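Local coordinates for periplasmic binding protein (Roseiflexus sp. RS-1, PDB 5GJ3) that binds heme in the periplasm, taking up two heme molecules at once, and probably delivers it to a membrane transporter for heme uptake, at residues R133-L146 with I169-A181. Numbering follows the deposited sequence.
With ZN (zinc ion), chain E.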
loop_
_atom_site.group_PDB
_atom_site.type_symbol
_atom_site.label_atom_id
_atom_site.label_comp_id
_atom_site.label_asym_id
_atom_site.label_seq_id
_atom_site.Cartn_x
_atom_site.Cartn_y
_atom_site.Cartn_z
ATOM N N ARG A 133 16.421 -2.912 5.043
ATOM C CA ARG A 133 16.475 -3.696 6.290
ATOM C C ARG A 133 17.855 -3.618 6.951
ATOM O O ARG A 133 17.973 -3.529 8.194
ATOM C CB ARG A 133 16.080 -5.151 6.045
ATOM C CG ARG A 133 14.571 -5.348 5.903
ATOM C CD ARG A 133 14.325 -6.847 5.856
ATOM N NE ARG A 133 13.232 -7.237 6.692
ATOM C CZ ARG A 133 13.172 -8.380 7.357
ATOM N NH1 ARG A 133 14.185 -9.217 7.321
ATOM N NH2 ARG A 133 12.106 -8.674 8.083
ATOM N N ASP A 134 18.888 -3.608 6.103
ATOM C CA ASP A 134 20.253 -3.372 6.560
ATOM C C ASP A 134 20.367 -1.965 7.188
ATOM O O ASP A 134 21.022 -1.773 8.224
ATOM C CB ASP A 134 21.181 -3.520 5.351
ATOM C CG ASP A 134 22.562 -3.060 5.628
ATOM O OD1 ASP A 134 22.804 -1.830 5.579
ATOM O OD2 ASP A 134 23.431 -3.924 5.900
ATOM N N LEU A 135 19.766 -0.951 6.560
ATOM C CA LEU A 135 19.784 0.379 7.223
ATOM C C LEU A 135 19.007 0.376 8.546
ATOM O O LEU A 135 19.387 1.071 9.541
ATOM C CB LEU A 135 19.230 1.458 6.289
ATOM C CG LEU A 135 20.139 1.811 5.110
ATOM C CD1 LEU A 135 19.304 2.646 4.151
ATOM C CD2 LEU A 135 21.352 2.593 5.642
ATOM N N ALA A 136 17.910 -0.379 8.573
ATOM C CA ALA A 136 17.083 -0.450 9.775
ATOM C C ALA A 136 17.833 -1.105 10.968
ATOM O O ALA A 136 17.535 -0.812 12.114
ATOM C CB ALA A 136 15.746 -1.161 9.504
ATOM N N ARG A 137 18.767 -2.014 10.689
ATOM C CA ARG A 137 19.618 -2.633 11.721
ATOM C C ARG A 137 20.513 -1.647 12.485
ATOM O O ARG A 137 20.972 -1.959 13.552
ATOM C CB ARG A 137 20.478 -3.755 11.126
ATOM C CG ARG A 137 19.713 -5.026 10.986
ATOM C CD ARG A 137 20.552 -6.147 10.374
ATOM N NE ARG A 137 19.617 -7.201 9.988
ATOM C CZ ARG A 137 19.159 -7.414 8.753
ATOM N NH1 ARG A 137 19.581 -6.698 7.717
ATOM N NH2 ARG A 137 18.295 -8.383 8.550
ATOM N N ARG A 138 20.741 -0.445 11.980
ATOM C CA ARG A 138 21.461 0.546 12.770
ATOM C C ARG A 138 20.644 1.093 13.965
ATOM O O ARG A 138 21.178 1.836 14.792
ATOM C CB ARG A 138 21.819 1.725 11.890
ATOM C CG ARG A 138 22.514 1.357 10.562
ATOM C CD ARG A 138 22.706 2.626 9.766
ATOM N NE ARG A 138 21.410 3.249 9.457
ATOM C CZ ARG A 138 21.246 4.499 9.043
ATOM N NH1 ARG A 138 22.271 5.301 8.839
ATOM N NH2 ARG A 138 20.039 4.967 8.798
ATOM N N ILE A 139 19.343 0.802 14.010
ATOM C CA ILE A 139 18.496 1.421 15.024
ATOM C C ILE A 139 18.624 0.552 16.270
ATOM O O ILE A 139 18.227 -0.601 16.283
ATOM C CB ILE A 139 17.030 1.621 14.579
ATOM C CG1 ILE A 139 16.938 2.691 13.471
ATOM C CG2 ILE A 139 16.171 2.080 15.774
ATOM C CD1 ILE A 139 15.640 2.639 12.671
ATOM N N THR A 140 19.219 1.095 17.318
ATOM C CA THR A 140 19.324 0.309 18.544
ATOM C C THR A 140 18.307 0.812 19.573
ATOM O O THR A 140 18.031 0.118 20.564
ATOM C CB THR A 140 20.742 0.375 19.132
ATOM O OG1 THR A 140 21.040 1.738 19.371
ATOM C CG2 THR A 140 21.782 -0.227 18.177
ATOM N N ASN A 141 17.754 2.007 19.346
ATOM C CA ASN A 141 16.715 2.525 20.221
ATOM C C ASN A 141 15.401 2.790 19.440
ATOM O O ASN A 141 15.140 3.904 19.007
ATOM C CB ASN A 141 17.211 3.754 20.978
ATOM C CG ASN A 141 16.207 4.243 21.991
ATOM O OD1 ASN A 141 15.629 3.453 22.746
ATOM N ND2 ASN A 141 15.970 5.556 22.003
ATOM N N PRO A 142 14.598 1.741 19.215
ATOM C CA PRO A 142 13.580 1.960 18.185
ATOM C C PRO A 142 12.416 2.880 18.606
ATOM O O PRO A 142 11.866 2.747 19.709
ATOM C CB PRO A 142 13.078 0.566 17.872
ATOM C CG PRO A 142 13.437 -0.283 19.041
ATOM C CD PRO A 142 14.672 0.332 19.659
ATOM N N PRO A 143 12.017 3.771 17.713
ATOM C CA PRO A 143 10.921 4.668 18.047
ATOM C C PRO A 143 9.550 3.992 18.040
ATOM O O PRO A 143 9.295 3.052 17.240
ATOM C CB PRO A 143 11.006 5.710 16.940
ATOM C CG PRO A 143 11.444 4.892 15.728
ATOM C CD PRO A 143 12.517 4.008 16.330
ATOM N N HIS A 144 8.664 4.459 18.927
ATOM C CA HIS A 144 7.240 4.069 18.887
ATOM C C HIS A 144 6.473 4.811 17.762
ATOM O O HIS A 144 6.493 6.054 17.678
ATOM C CB HIS A 144 6.560 4.279 20.255
ATOM C CG HIS A 144 6.708 3.095 21.167
ATOM N ND1 HIS A 144 7.937 2.650 21.598
ATOM C CD2 HIS A 144 5.798 2.220 21.659
ATOM C CE1 HIS A 144 7.788 1.565 22.337
ATOM N NE2 HIS A 144 6.498 1.287 22.396
ATOM N N VAL A 145 5.823 4.038 16.884
ATOM C CA VAL A 145 5.250 4.643 15.664
ATOM C C VAL A 145 3.719 4.380 15.667
ATOM O O VAL A 145 3.301 3.248 15.890
ATOM C CB VAL A 145 5.896 4.042 14.382
ATOM C CG1 VAL A 145 5.307 4.674 13.138
ATOM C CG2 VAL A 145 7.423 4.267 14.376
ATOM N N LEU A 146 2.899 5.405 15.449
ATOM C CA LEU A 146 1.454 5.155 15.347
ATOM C C LEU A 146 0.958 5.507 13.933
ATOM O O LEU A 146 1.136 6.639 13.468
ATOM C CB LEU A 146 0.709 5.989 16.389
ATOM C CG LEU A 146 -0.762 5.691 16.572
ATOM C CD1 LEU A 146 -1.000 4.291 17.187
ATOM C CD2 LEU A 146 -1.376 6.821 17.434
ATOM N N ILE A 169 6.305 -0.949 9.291
ATOM C CA ILE A 169 6.893 -0.305 10.477
ATOM C C ILE A 169 7.998 -1.186 11.062
ATOM O O ILE A 169 9.088 -0.704 11.316
ATOM C CB ILE A 169 5.829 0.021 11.539
ATOM C CG1 ILE A 169 4.944 1.182 11.003
ATOM C CG2 ILE A 169 6.525 0.512 12.841
ATOM C CD1 ILE A 169 3.688 1.406 11.818
ATOM N N ALA A 170 7.704 -2.478 11.254
ATOM C CA ALA A 170 8.669 -3.404 11.908
ATOM C C ALA A 170 9.912 -3.591 11.070
ATOM O O ALA A 170 11.018 -3.455 11.569
ATOM C CB ALA A 170 8.039 -4.757 12.229
ATOM N N ALA A 171 9.746 -3.837 9.775
ATOM C CA ALA A 171 10.942 -4.028 8.929
ATOM C C ALA A 171 11.772 -2.772 8.810
ATOM O O ALA A 171 12.948 -2.862 8.538
ATOM C CB ALA A 171 10.563 -4.557 7.548
ATOM N N ALA A 172 11.177 -1.593 8.968
ATOM C CA ALA A 172 11.975 -0.343 8.934
ATOM C C ALA A 172 12.619 -0.013 10.297
ATOM O O ALA A 172 13.295 1.020 10.455
ATOM C CB ALA A 172 11.112 0.838 8.444
ATOM N N GLY A 173 12.423 -0.880 11.281
ATOM C CA GLY A 173 13.122 -0.747 12.578
ATOM C C GLY A 173 12.385 0.109 13.605
ATOM O O GLY A 173 13.015 0.654 14.518
ATOM N N GLY A 174 11.059 0.224 13.460
ATOM C CA GLY A 174 10.199 0.969 14.392
ATOM C C GLY A 174 9.316 0.016 15.175
ATOM O O GLY A 174 9.218 -1.166 14.858
ATOM N N ILE A 175 8.691 0.517 16.226
ATOM C CA ILE A 175 7.768 -0.305 17.014
ATOM C C ILE A 175 6.372 0.205 16.677
ATOM O O ILE A 175 6.128 1.435 16.734
ATOM C CB ILE A 175 7.994 -0.150 18.547
ATOM C CG1 ILE A 175 9.441 -0.466 18.940
ATOM C CG2 ILE A 175 6.967 -0.944 19.343
ATOM C CD1 ILE A 175 9.859 -1.891 18.610
ATOM N N ASN A 176 5.459 -0.716 16.350
ATOM C CA ASN A 176 4.076 -0.328 16.115
ATOM C C ASN A 176 3.427 -0.135 17.497
ATOM O O ASN A 176 3.156 -1.122 18.193
ATOM C CB ASN A 176 3.297 -1.341 15.238
ATOM C CG ASN A 176 1.851 -0.867 14.929
ATOM O OD1 ASN A 176 1.402 0.184 15.440
ATOM N ND2 ASN A 176 1.156 -1.572 13.991
ATOM N N ALA A 177 3.250 1.126 17.883
ATOM C CA ALA A 177 2.648 1.517 19.179
ATOM C C ALA A 177 1.168 1.107 19.347
ATOM O O ALA A 177 0.643 1.128 20.468
ATOM C CB ALA A 177 2.806 3.024 19.422
ATOM N N ALA A 178 0.486 0.707 18.274
ATOM C CA ALA A 178 -0.911 0.255 18.410
ATOM C C ALA A 178 -1.011 -1.031 19.259
ATOM O O ALA A 178 -2.046 -1.256 19.863
ATOM C CB ALA A 178 -1.548 0.009 17.055
ATOM N N ALA A 179 0.031 -1.873 19.292
ATOM C CA ALA A 179 0.092 -3.057 20.200
ATOM C C ALA A 179 -0.097 -2.713 21.716
ATOM O O ALA A 179 -0.833 -3.409 22.435
ATOM C CB ALA A 179 1.384 -3.863 19.955
ATOM N N ASP A 180 0.522 -1.608 22.169
ATOM C CA ASP A 180 0.362 -1.065 23.535
ATOM C C ASP A 180 -1.094 -0.750 23.903
ATOM O O ASP A 180 -1.436 -0.666 25.088
ATOM C CB ASP A 180 1.182 0.222 23.708
ATOM C CG ASP A 180 2.685 -0.037 23.691
ATOM O OD1 ASP A 180 3.141 -1.047 24.240
ATOM O OD2 ASP A 180 3.428 0.755 23.115
ATOM N N ALA A 181 -1.944 -0.532 22.903
ATOM C CA ALA A 181 -3.379 -0.346 23.191
ATOM C C ALA A 181 -4.167 -1.639 22.921
ATOM O O ALA A 181 -5.386 -1.653 23.042
ATOM C CB ALA A 181 -3.950 0.842 22.412
HETATM ZN ZN ZN E . 5.268 -0.202 23.269
#
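Val145 N lies almost in line with the C=O of Ile175, 2.6 Å from Ile175 O, though its N-H is somewhat bent, and the CA-H of His144 also leans on that oxygen. At its other end the same isoleucine gives its own N-H to Pro143 O in a nearly straight bond (169°). Ala177 N then reaches Val145 O at 2.9 Å. His144 and Ile175 lie on the same face of the sheet: CG2 of Ile175 sits over one face of the imidazole, 4.0 Å from the ring centroid, a CH-pi contact, while CG1 lies against Pro142 CB. Cut back to an alanine, Ile175 would lose both branches, and the imidazole face is likely to be left bare there, with a gap beside Pro142. The ring edge meets a zinc ion, with His144 NE2 at 2.1 Å from the metal. Asp180 chelates the same ion through both carboxylate oxygens, OD2 at 2.1 Å and OD1 longer, its plane only 12° from that of the ring.

All this belongs to the C-terminal lobe, where strand 175-176 pairs in parallel with strand 144-151, which is flanked on its other side by strand 201-205. Toward the lobe interior, CG1 of Val145, anti to the backbone N (chi1 -180°), meets Ile169 CD1. Helix 164-171 stops in a Schellman motif at Gly173; a CB here would be jammed against the carbonyl before it and come tight to Ala136 O and Ile139 CD1, so glycine suits the site. Next to Gly173, Ala136 CB packs 3.4 Å from Ala172 O, an oxygen hydrogen-bonded by Thr258 OG1 of helix 250-267.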